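Local coordinates for protein antigen 43 (Escherichia coli, PDB 4KH3) that probably mediates self-association of bacteria, leading to clumping and biofilm growth, through the beta-helical passenger domain of a cell-surface autotransporter, at residues T218-L221 with W227-I230; L42-D47 with E107-G112; G51-K56 with R62-T67; A341-A346 with A379-T384. All coordinates share one frame; numbering follows the deposited sequence.

Contact 1 (T218-L221 with W227-I230); sequences TETL and WQVI
Q228 and T220 meet head-on inside the parallel beta-helix that forms the autotransporter passenger domain. Q228 lies on strand 227-230, on one wall of the coil, and T220 just past a corner at E219, on another wall. The glutamine leaves its strand with CG anti to the backbone N (chi1 -179°) and continues fully extended, so that CB and CG serve as a straight spacer and the amide is delivered across the interior. There CD comes to 3.7 Å from CB of T220. The threonine stands above the amide plane: its CB lies toward the nitrogen side, 3.4 Å from Q228 NE2, and its CG2 over the middle of the group, 3.8 Å from Q228 CD. At the nitrogen end, Q228 NE2 comes within 3.2 Å of T220 OG1, but this hydroxyl also sits above the plane in which the N-H bonds lie, and the angle is too poor for a hydrogen bond. The polar groups are satisfied instead by other residues of the interior. Q228 OE1 is bonded to T239 OG1, while Q209 OE1 on the preceding strand 208-211 is bonded to T220 OG1 and, weakly, to Q228 NE2. The pair therefore belongs to a row of glutamines and threonines in neighbouring coils, which gives this part of the core a polar lining. The two segments are joined through a water, which accepts from T220 N at 3.0 Å and, weakly, from Q228 NE2 at 3.3 Å.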
loop_
_atom_site.group_PDB
_atom_site.type_symbol
_atom_site.label_atom_id
_atom_site.label_comp_id
_atom_site.label_asym_id
_atom_site.label_seq_id
_atom_site.Cartn_x
_atom_site.Cartn_y
_atom_site.Cartn_z
ATOM N N THR A 218 3.977 3.092 -17.644
ATOM C CA THR A 218 5.380 3.289 -18.001
ATOM C C THR A 218 5.915 4.584 -17.401
ATOM O O THR A 218 5.223 5.600 -17.380
ATOM C CB THR A 218 5.579 3.304 -19.525
ATOM O OG1 THR A 218 4.904 4.436 -20.087
ATOM C CG2 THR A 218 5.025 2.030 -20.148
ATOM N N GLU A 219 7.145 4.532 -16.905
ATOM C CA GLU A 219 7.795 5.691 -16.310
ATOM C C GLU A 219 6.995 6.283 -15.155
ATOM O O GLU A 219 6.664 7.469 -15.159
ATOM C CB GLU A 219 8.089 6.764 -17.363
ATOM C CG GLU A 219 9.350 6.520 -18.175
ATOM C CD GLU A 219 9.087 5.698 -19.421
ATOM O OE1 GLU A 219 7.908 5.609 -19.841
ATOM O OE2 GLU A 219 10.060 5.146 -19.977
ATOM N N THR A 220 6.658 5.452 -14.176
ATOM C CA THR A 220 6.065 5.977 -12.961
ATOM C C THR A 220 7.184 6.385 -12.029
ATOM O O THR A 220 8.116 5.625 -11.784
ATOM C CB THR A 220 5.115 4.981 -12.286
ATOM O OG1 THR A 220 3.984 4.770 -13.135
ATOM C CG2 THR A 220 4.615 5.528 -10.956
ATOM N N LEU A 221 7.105 7.613 -11.539
ATOM C CA LEU A 221 8.099 8.142 -10.639
ATOM C C LEU A 221 7.484 8.259 -9.246
ATOM O O LEU A 221 6.562 9.047 -9.018
ATOM C CB LEU A 221 8.566 9.486 -11.164
ATOM C CG LEU A 221 9.489 10.312 -10.284
ATOM C CD1 LEU A 221 10.742 9.516 -9.928
ATOM C CD2 LEU A 221 9.823 11.596 -11.020
ATOM N N TRP A 227 2.805 5.639 -3.860
ATOM C CA TRP A 227 2.493 4.229 -3.819
ATOM C C TRP A 227 2.051 3.758 -5.208
ATOM O O TRP A 227 0.989 4.161 -5.694
ATOM C CB TRP A 227 1.383 4.011 -2.796
ATOM C CG TRP A 227 1.126 2.568 -2.415
ATOM C CD1 TRP A 227 2.009 1.532 -2.465
ATOM C CD2 TRP A 227 -0.108 2.019 -1.929
ATOM N NE1 TRP A 227 1.404 0.372 -2.043
ATOM C CE2 TRP A 227 0.108 0.645 -1.692
ATOM C CE3 TRP A 227 -1.370 2.560 -1.656
ATOM C CZ2 TRP A 227 -0.890 -0.203 -1.205
ATOM C CZ3 TRP A 227 -2.370 1.716 -1.166
ATOM C CH2 TRP A 227 -2.120 0.352 -0.945
ATOM N N GLN A 228 2.873 2.939 -5.863
ATOM C CA GLN A 228 2.453 2.313 -7.114
ATOM C C GLN A 228 2.084 0.855 -6.858
ATOM O O GLN A 228 2.885 0.100 -6.323
ATOM C CB GLN A 228 3.538 2.399 -8.191
ATOM C CG GLN A 228 3.089 1.776 -9.504
ATOM C CD GLN A 228 4.152 1.795 -10.570
ATOM O OE1 GLN A 228 5.347 1.721 -10.274
ATOM N NE2 GLN A 228 3.725 1.882 -11.830
ATOM N N VAL A 229 0.868 0.466 -7.230
ATOM C CA VAL A 229 0.380 -0.880 -6.948
ATOM C C VAL A 229 0.121 -1.607 -8.248
ATOM O O VAL A 229 -0.694 -1.161 -9.064
ATOM C CB VAL A 229 -0.925 -0.866 -6.130
ATOM C CG1 VAL A 229 -1.443 -2.283 -5.933
ATOM C CG2 VAL A 229 -0.705 -0.198 -4.794
ATOM N N ILE A 230 0.823 -2.719 -8.453
ATOM C CA ILE A 230 0.598 -3.539 -9.636
ATOM C C ILE A 230 -0.208 -4.776 -9.265
ATOM O O ILE A 230 0.306 -5.701 -8.626
ATOM C CB ILE A 230 1.912 -3.947 -10.295
ATOM C CG1 ILE A 230 2.855 -2.737 -10.386
ATOM C CG2 ILE A 230 1.648 -4.493 -11.676
ATOM C CD1 ILE A 230 2.305 -1.621 -11.233
HETATM O O HOH W 1 6.067 2.520 -14.073
#

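Contact 2 (L42-D47 with E107-G112); sequences LGPDSD and EQWVHG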
loop_
_atom_site.group_PDB
_atom_site.type_symbol
_atom_site.label_atom_id
_atom_site.label_comp_id
_atom_site.label_asym_id
_atom_site.label_seq_id
_atom_site.Cartn_x
_atom_site.Cartn_y
_atom_site.Cartn_z
ATOM N N LEU A 42 -33.951 15.519 -19.749
ATOM C CA LEU A 42 -34.103 14.068 -19.744
ATOM C C LEU A 42 -32.817 13.349 -19.363
ATOM O O LEU A 42 -32.766 12.113 -19.319
ATOM C CB LEU A 42 -34.597 13.585 -21.108
ATOM C CG LEU A 42 -35.854 14.306 -21.598
ATOM C CD1 LEU A 42 -36.311 13.745 -22.933
ATOM C CD2 LEU A 42 -36.960 14.206 -20.557
ATOM N N GLY A 43 -31.773 14.122 -19.095
ATOM C CA GLY A 43 -30.508 13.548 -18.688
ATOM C C GLY A 43 -29.650 13.066 -19.840
ATOM O O GLY A 43 -30.103 12.944 -20.973
ATOM N N PRO A 44 -28.384 12.773 -19.545
ATOM C CA PRO A 44 -27.393 12.447 -20.579
ATOM C C PRO A 44 -27.675 11.149 -21.330
ATOM O O PRO A 44 -27.208 11.005 -22.451
ATOM C CB PRO A 44 -26.091 12.317 -19.784
ATOM C CG PRO A 44 -26.524 12.020 -18.376
ATOM C CD PRO A 44 -27.815 12.756 -18.184
ATOM N N ASP A 45 -28.433 10.231 -20.733
ATOM C CA ASP A 45 -28.618 8.904 -21.317
ATOM C C ASP A 45 -29.824 8.831 -22.240
ATOM O O ASP A 45 -30.114 7.780 -22.823
ATOM C CB ASP A 45 -28.723 7.842 -20.223
ATOM C CG ASP A 45 -27.408 7.620 -19.502
ATOM O OD1 ASP A 45 -26.365 7.545 -20.198
ATOM O OD2 ASP A 45 -27.416 7.539 -18.248
ATOM N N SER A 46 -30.531 9.948 -22.359
ATOM C CA SER A 46 -31.598 10.054 -23.335
ATOM C C SER A 46 -31.024 10.667 -24.602
ATOM O O SER A 46 -29.947 11.268 -24.588
ATOM C CB SER A 46 -32.746 10.920 -22.799
ATOM O OG SER A 46 -33.627 11.330 -23.838
ATOM N N ASP A 47 -31.756 10.509 -25.694
ATOM C CA ASP A 47 -31.412 11.147 -26.952
ATOM C C ASP A 47 -32.654 11.874 -27.451
ATOM O O ASP A 47 -32.826 12.086 -28.648
ATOM C CB ASP A 47 -30.977 10.093 -27.963
ATOM C CG ASP A 47 -31.944 8.925 -28.025
ATOM O OD1 ASP A 47 -32.669 8.700 -27.022
ATOM O OD2 ASP A 47 -31.982 8.235 -29.066
ATOM N N GLU A 107 -21.113 18.132 -15.550
ATOM C CA GLU A 107 -20.485 17.167 -16.419
ATOM C C GLU A 107 -19.958 17.784 -17.694
ATOM O O GLU A 107 -20.513 18.753 -18.220
ATOM C CB GLU A 107 -21.477 16.066 -16.796
ATOM C CG GLU A 107 -21.982 15.273 -15.637
ATOM C CD GLU A 107 -22.735 14.048 -16.083
ATOM O OE1 GLU A 107 -22.088 13.077 -16.520
ATOM O OE2 GLU A 107 -23.981 14.055 -16.009
ATOM N N GLN A 108 -18.887 17.185 -18.196
ATOM C CA GLN A 108 -18.329 17.533 -19.483
ATOM C C GLN A 108 -18.015 16.242 -20.204
ATOM O O GLN A 108 -17.207 15.447 -19.720
ATOM C CB GLN A 108 -17.049 18.346 -19.308
ATOM C CG GLN A 108 -16.367 18.744 -20.612
ATOM C CD GLN A 108 -15.167 19.636 -20.362
ATOM O OE1 GLN A 108 -14.258 19.276 -19.618
ATOM N NE2 GLN A 108 -15.177 20.822 -20.956
ATOM N N TRP A 109 -18.674 16.025 -21.342
ATOM C CA TRP A 109 -18.396 14.867 -22.172
ATOM C C TRP A 109 -17.560 15.302 -23.351
ATOM O O TRP A 109 -18.025 16.057 -24.210
ATOM C CB TRP A 109 -19.686 14.209 -22.672
ATOM C CG TRP A 109 -20.664 13.908 -21.583
ATOM C CD1 TRP A 109 -20.690 12.802 -20.787
ATOM C CD2 TRP A 109 -21.766 14.731 -21.165
ATOM N NE1 TRP A 109 -21.741 12.884 -19.898
ATOM C CE2 TRP A 109 -22.408 14.052 -20.109
ATOM C CE3 TRP A 109 -22.267 15.957 -21.591
ATOM C CZ2 TRP A 109 -23.535 14.573 -19.475
ATOM C CZ3 TRP A 109 -23.384 16.474 -20.954
ATOM C CH2 TRP A 109 -24.006 15.781 -19.907
ATOM N N VAL A 110 -16.320 14.826 -23.388
ATOM C CA VAL A 110 -15.401 15.155 -24.468
ATOM C C VAL A 110 -15.484 14.083 -25.539
ATOM O O VAL A 110 -14.956 12.979 -25.357
ATOM C CB VAL A 110 -13.949 15.219 -23.969
ATOM C CG1 VAL A 110 -13.056 15.824 -25.042
ATOM C CG2 VAL A 110 -13.868 16.014 -22.679
ATOM N N HIS A 111 -16.140 14.407 -26.651
ATOM C CA HIS A 111 -16.328 13.446 -27.735
ATOM C C HIS A 111 -15.118 13.382 -28.658
ATOM O O HIS A 111 -14.183 14.185 -28.526
ATOM C CB HIS A 111 -17.614 13.774 -28.514
ATOM C CG HIS A 111 -18.852 13.686 -27.676
ATOM N ND1 HIS A 111 -19.422 12.485 -27.308
ATOM C CD2 HIS A 111 -19.596 14.650 -27.076
ATOM C CE1 HIS A 111 -20.476 12.715 -26.542
ATOM N NE2 HIS A 111 -20.598 14.016 -26.385
ATOM N N GLY A 112 -15.133 12.423 -29.580
ATOM C CA GLY A 112 -14.115 12.316 -30.614
ATOM C C GLY A 112 -13.835 13.639 -31.306
ATOM O O GLY A 112 -14.750 14.287 -31.816
#
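P44, at the second position of a type I beta turn in the long loop before strand 52-55, comes down on W109 of strand 107-110, three strands farther along the same face of the parallel beta-helix. The turn runs from G43 to S46 and is closed by a weak backbone bond from S46 N to G43 O; its proline ring reaches out toward the strand. The main touch is apolar: CB of P44 approaches CZ2 of W109 at 3.4 Å, on the six-membered part of the indole, and CG follows at 4.1 Å from the same CZ2. The two side chains cross at about a right angle, and P44 CB meets the indole obliquely, with CH2 and CE2 of W109 farther off than CZ2. W109 has CG anti to its own carbonyl carbon (chi1 -52°), tilting the indole back along the strand toward E107, where it can meet P44. E107, two residues earlier and on the same side of the strand, backs the indole: its CB lies 3.7 Å above one ring face, displaced toward the rim. The extended chain of E107 then brings OE2 to 4.0 Å from P44 CG, a loose touch with no hydrogen bond across the contact. L40 of the same loop also packs on W109, and a malonate ion, probably from the crystallisation liquor, lies near the indole and is bonded by H111 NE2. This surface loop projects from one coil and leans over later ones, toward the C terminus, as befits a parallel beta-helix, whose loops project from its coils.

Contact 3 (G51-K56 with R62-T67); sequences GGQWIK and RNTTVT
A single direct hydrogen bond joins Q53, on strand 52-55 of the parallel beta-helix, to T64, which stands just ahead of strand 65-66 in the same coil. T64 OG1 donates to Q53 OE1 at 2.8 Å, arriving in the carbonyl plane on a lone pair, with a C=O...donor angle of 122°. Q53 reaches this point because CG is anti to its backbone N (chi1 -175°) and the chain beyond is extended; the two side chains run antiparallel, side by side. A second link runs through a water, which accepts from Q53 NE2 at 3.1 Å and donates to T64 OG1 at 2.7 Å and to R62 O at 3.2 Å. Van der Waals contact adds little: T64 CG2 lies 3.4 Å from Q53 OE1. Adjacent coils bind the same amide: Q53 NE2 donates a hydrogen bond to Q25 OE1, and Q53 OE1 accepts a second one from Q72 NE2. The glutamine oxygen is thus gripped by two donors, and the threonine hydroxyl both gives and receives. Such a network fixes the rotation of the amide and satisfies polar groups buried within the coil.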
loop_
_atom_site.group_PDB
_atom_site.type_symbol
_atom_site.label_atom_id
_atom_site.label_comp_id
_atom_site.label_asym_id
_atom_site.label_seq_id
_atom_site.Cartn_x
_atom_site.Cartn_y
_atom_site.Cartn_z
ATOM N N GLY A 51 -33.295 21.731 -26.938
ATOM C CA GLY A 51 -32.933 23.009 -26.339
ATOM C C GLY A 51 -31.466 23.068 -25.936
ATOM O O GLY A 51 -30.757 22.062 -25.981
ATOM N N GLY A 52 -31.012 24.249 -25.536
ATOM C CA GLY A 52 -29.635 24.435 -25.130
ATOM C C GLY A 52 -28.916 25.501 -25.941
ATOM O O GLY A 52 -29.487 26.096 -26.868
ATOM N N GLN A 53 -27.664 25.757 -25.568
ATOM C CA GLN A 53 -26.822 26.699 -26.288
ATOM C C GLN A 53 -25.922 25.893 -27.201
ATOM O O GLN A 53 -25.132 25.080 -26.729
ATOM C CB GLN A 53 -25.974 27.518 -25.315
ATOM C CG GLN A 53 -25.157 28.619 -25.970
ATOM C CD GLN A 53 -24.263 29.370 -24.976
ATOM O OE1 GLN A 53 -23.435 28.765 -24.287
ATOM N NE2 GLN A 53 -24.427 30.695 -24.905
ATOM N N TRP A 54 -26.066 26.101 -28.504
ATOM C CA TRP A 54 -25.295 25.378 -29.507
ATOM C C TRP A 54 -24.228 26.317 -30.026
ATOM O O TRP A 54 -24.535 27.305 -30.696
ATOM C CB TRP A 54 -26.203 24.913 -30.661
ATOM C CG TRP A 54 -27.380 24.105 -30.194
ATOM C CD1 TRP A 54 -28.521 24.584 -29.609
ATOM C CD2 TRP A 54 -27.526 22.678 -30.242
ATOM N NE1 TRP A 54 -29.367 23.546 -29.295
ATOM C CE2 TRP A 54 -28.782 22.365 -29.672
ATOM C CE3 TRP A 54 -26.721 21.634 -30.711
ATOM C CZ2 TRP A 54 -29.251 21.055 -29.559
ATOM C CZ3 TRP A 54 -27.189 20.325 -30.600
ATOM C CH2 TRP A 54 -28.444 20.051 -30.032
ATOM N N ILE A 55 -22.976 26.042 -29.687
ATOM C CA ILE A 55 -21.892 26.863 -30.195
ATOM C C ILE A 55 -21.459 26.191 -31.475
ATOM O O ILE A 55 -20.910 25.092 -31.449
ATOM C CB ILE A 55 -20.693 26.937 -29.230
ATOM C CG1 ILE A 55 -21.160 27.243 -27.800
ATOM C CG2 ILE A 55 -19.708 27.978 -29.705
ATOM C CD1 ILE A 55 -21.874 28.585 -27.645
ATOM N N LYS A 56 -21.727 26.838 -32.599
ATOM C CA LYS A 56 -21.469 26.221 -33.889
ATOM C C LYS A 56 -20.077 26.543 -34.403
ATOM O O LYS A 56 -19.354 27.356 -33.814
ATOM C CB LYS A 56 -22.527 26.659 -34.904
ATOM C CG LYS A 56 -23.953 26.489 -34.388
ATOM C CD LYS A 56 -24.985 26.831 -35.448
ATOM C CE LYS A 56 -24.943 25.822 -36.591
ATOM N NZ LYS A 56 -25.077 24.407 -36.095
ATOM N N ARG A 62 -18.794 32.394 -24.245
ATOM C CA ARG A 62 -17.980 32.882 -23.133
ATOM C C ARG A 62 -18.806 33.026 -21.883
ATOM O O ARG A 62 -19.929 33.539 -21.941
ATOM C CB ARG A 62 -17.414 34.266 -23.428
ATOM C CG ARG A 62 -16.478 34.329 -24.581
ATOM C CD ARG A 62 -15.892 35.727 -24.740
ATOM N NE ARG A 62 -15.156 35.781 -25.989
ATOM C CZ ARG A 62 -13.924 35.315 -26.123
ATOM N NH1 ARG A 62 -13.292 34.792 -25.070
ATOM N NH2 ARG A 62 -13.327 35.373 -27.304
ATOM N N ASN A 63 -18.230 32.625 -20.751
ATOM C CA ASN A 63 -18.868 32.839 -19.454
ATOM C C ASN A 63 -20.280 32.298 -19.392
ATOM O O ASN A 63 -21.147 32.877 -18.762
ATOM C CB ASN A 63 -18.863 34.323 -19.076
ATOM C CG ASN A 63 -17.478 34.932 -19.181
ATOM O OD1 ASN A 63 -16.562 34.540 -18.466
ATOM N ND2 ASN A 63 -17.316 35.871 -20.090
ATOM N N THR A 64 -20.503 31.184 -20.067
ATOM C CA THR A 64 -21.767 30.494 -19.963
ATOM C C THR A 64 -21.855 29.824 -18.594
ATOM O O THR A 64 -20.894 29.208 -18.135
ATOM C CB THR A 64 -21.875 29.439 -21.065
ATOM O OG1 THR A 64 -21.843 30.093 -22.341
ATOM C CG2 THR A 64 -23.161 28.650 -20.926
ATOM N N THR A 65 -22.995 29.973 -17.933
ATOM C CA THR A 65 -23.277 29.198 -16.737
ATOM C C THR A 65 -24.308 28.145 -17.105
ATOM O O THR A 65 -25.369 28.470 -17.631
ATOM C CB THR A 65 -23.823 30.069 -15.590
ATOM O OG1 THR A 65 -22.810 30.985 -15.163
ATOM C CG2 THR A 65 -24.230 29.197 -14.397
ATOM N N VAL A 66 -23.980 26.881 -16.860
ATOM C CA VAL A 66 -24.884 25.791 -17.185
ATOM C C VAL A 66 -25.399 25.198 -15.890
ATOM O O VAL A 66 -24.624 24.706 -15.077
ATOM C CB VAL A 66 -24.220 24.705 -18.049
ATOM C CG1 VAL A 66 -25.271 23.753 -18.623
ATOM C CG2 VAL A 66 -23.453 25.333 -19.179
ATOM N N THR A 67 -26.712 25.265 -15.700
ATOM C CA THR A 67 -27.346 24.813 -14.465
ATOM C C THR A 67 -27.950 23.414 -14.643
ATOM O O THR A 67 -27.762 22.777 -15.685
ATOM C CB THR A 67 -28.426 25.817 -14.003
ATOM O OG1 THR A 67 -29.544 25.779 -14.899
ATOM C CG2 THR A 67 -27.869 27.239 -13.981
HETATM O O HOH W 2 -22.800 32.495 -23.028
#

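Contact 4 (A341-A346 with A379-T384); sequences ADSGAA and AGDTAT
The carboxylate of D381 receives S343 OG at OD2, on the anti side and 17° out of the plane, with an oxygen-to-oxygen distance of 2.7 Å. The other flat group, the carboxylate of D342, is approached from above its plane: G344 N meets D342 OD2 at 3.1 Å, 37° out of that plane, and forms an Asx turn. This sits on a type I beta turn from D342 to A345, closed by A345 N bonding to D342 O at 3.0 Å, where strand 338-342 ends. S343 occupies the second position of the turn, and its OG is tucked between the backbone N and the carbonyl carbon (chi1 57°), from where it can point at the next corner of the beta-helix. There D381 leads into strand 382-389, and D381 CB also rests 3.8 Å from S343 CB. The serine hydroxyl is used twice, since it accepts from N378 N as well. N378 ND2 in turn bonds weakly to D342 OD2. With D342 OD2 and D381 OD2 6.7 Å apart, the like charges may repel mildly, an effect that the hydroxyl and N-H donors set on the two carboxylates would partly offset.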
loop_
_atom_site.group_PDB
_atom_site.type_symbol
_atom_site.label_atom_id
_atom_site.label_comp_id
_atom_site.label_asym_id
_atom_site.label_seq_id
_atom_site.Cartn_x
_atom_site.Cartn_y
_atom_site.Cartn_z
ATOM N N ALA A 341 9.674 -16.002 10.270
ATOM C CA ALA A 341 10.004 -17.315 9.749
ATOM C C ALA A 341 9.381 -18.379 10.629
ATOM O O ALA A 341 9.007 -18.099 11.759
ATOM C CB ALA A 341 11.521 -17.485 9.695
ATOM N N ASP A 342 9.251 -19.598 10.117
ATOM C CA ASP A 342 8.959 -20.725 11.000
ATOM C C ASP A 342 9.969 -21.848 10.824
ATOM O O ASP A 342 10.799 -21.810 9.922
ATOM C CB ASP A 342 7.521 -21.229 10.860
ATOM C CG ASP A 342 7.197 -21.676 9.466
ATOM O OD1 ASP A 342 6.823 -20.803 8.654
ATOM O OD2 ASP A 342 7.304 -22.891 9.189
ATOM N N SER A 343 9.896 -22.838 11.710
ATOM C CA SER A 343 10.877 -23.917 11.768
ATOM C C SER A 343 10.817 -24.832 10.546
ATOM O O SER A 343 11.750 -25.604 10.301
ATOM C CB SER A 343 10.714 -24.730 13.063
ATOM O OG SER A 343 9.397 -25.246 13.190
ATOM N N GLY A 344 9.724 -24.739 9.790
ATOM C CA GLY A 344 9.587 -25.474 8.547
ATOM C C GLY A 344 10.167 -24.740 7.343
ATOM O O GLY A 344 10.000 -25.167 6.201
ATOM N N ALA A 345 10.847 -23.627 7.592
ATOM C CA ALA A 345 11.480 -22.881 6.522
ATOM C C ALA A 345 12.961 -23.222 6.446
ATOM O O ALA A 345 13.512 -23.830 7.355
ATOM C CB ALA A 345 11.282 -21.392 6.725
ATOM N N ALA A 346 13.594 -22.844 5.343
ATOM C CA ALA A 346 15.028 -23.013 5.183
ATOM C C ALA A 346 15.620 -21.627 5.042
ATOM O O ALA A 346 15.262 -20.884 4.126
ATOM C CB ALA A 346 15.337 -23.849 3.957
ATOM N N ALA A 379 5.744 -28.292 16.019
ATOM C CA ALA A 379 5.842 -29.568 16.725
ATOM C C ALA A 379 6.948 -30.432 16.128
ATOM O O ALA A 379 7.086 -30.523 14.907
ATOM C CB ALA A 379 4.505 -30.304 16.675
ATOM N N GLY A 380 7.753 -31.039 16.991
ATOM C CA GLY A 380 8.794 -31.943 16.543
ATOM C C GLY A 380 10.104 -31.263 16.202
ATOM O O GLY A 380 11.115 -31.928 15.962
ATOM N N ASP A 381 10.105 -29.935 16.188
ATOM C CA ASP A 381 11.321 -29.208 15.826
ATOM C C ASP A 381 12.159 -28.715 17.019
ATOM O O ASP A 381 11.767 -28.843 18.174
ATOM C CB ASP A 381 10.998 -28.083 14.842
ATOM C CG ASP A 381 10.506 -28.613 13.503
ATOM O OD1 ASP A 381 10.925 -29.727 13.127
ATOM O OD2 ASP A 381 9.705 -27.930 12.832
ATOM N N THR A 382 13.331 -28.173 16.720
ATOM C CA THR A 382 14.249 -27.718 17.745
ATOM C C THR A 382 14.824 -26.338 17.409
ATOM O O THR A 382 15.285 -26.102 16.298
ATOM C CB THR A 382 15.400 -28.733 17.922
ATOM O OG1 THR A 382 14.887 -29.932 18.512
ATOM C CG2 THR A 382 16.522 -28.162 18.798
ATOM N N ALA A 383 14.787 -25.428 18.374
ATOM C CA ALA A 383 15.434 -24.135 18.221
ATOM C C ALA A 383 16.554 -24.019 19.243
ATOM O O ALA A 383 16.321 -24.151 20.445
ATOM C CB ALA A 383 14.426 -23.008 18.395
ATOM N N THR A 384 17.762 -23.758 18.759
ATOM C CA THR A 384 18.953 -23.784 19.592
ATOM C C THR A 384 19.616 -22.424 19.648
ATOM O O THR A 384 19.872 -21.814 18.617
ATOM C CB THR A 384 19.982 -24.800 19.030
ATOM O OG1 THR A 384 19.391 -26.102 18.999
ATOM C CG2 THR A 384 21.244 -24.842 19.888
#

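How the contacts relate
Following the chain from the N terminus, the 42-47 half of contact 2 comes first, and its loop closes only at 107-112. Contact 3 nests inside that loop: residues 51-56 and 62-67 close a short span within one coil, about 14 Å from contact 2 between centres. Contacts 1 and 4 follow in series, and none cross. Contact 1 joins two faces across the interior near the middle of the solenoid, as contact 3 does near the N-terminal end. Contact 2 works outside, linking coils through a surface loop. Contact 4, about 73 Å from contact 3 between centres, joins the coils on either side of the insertion whose strands 346-350, 356-360 and 363-370 pair antiparallel in succession.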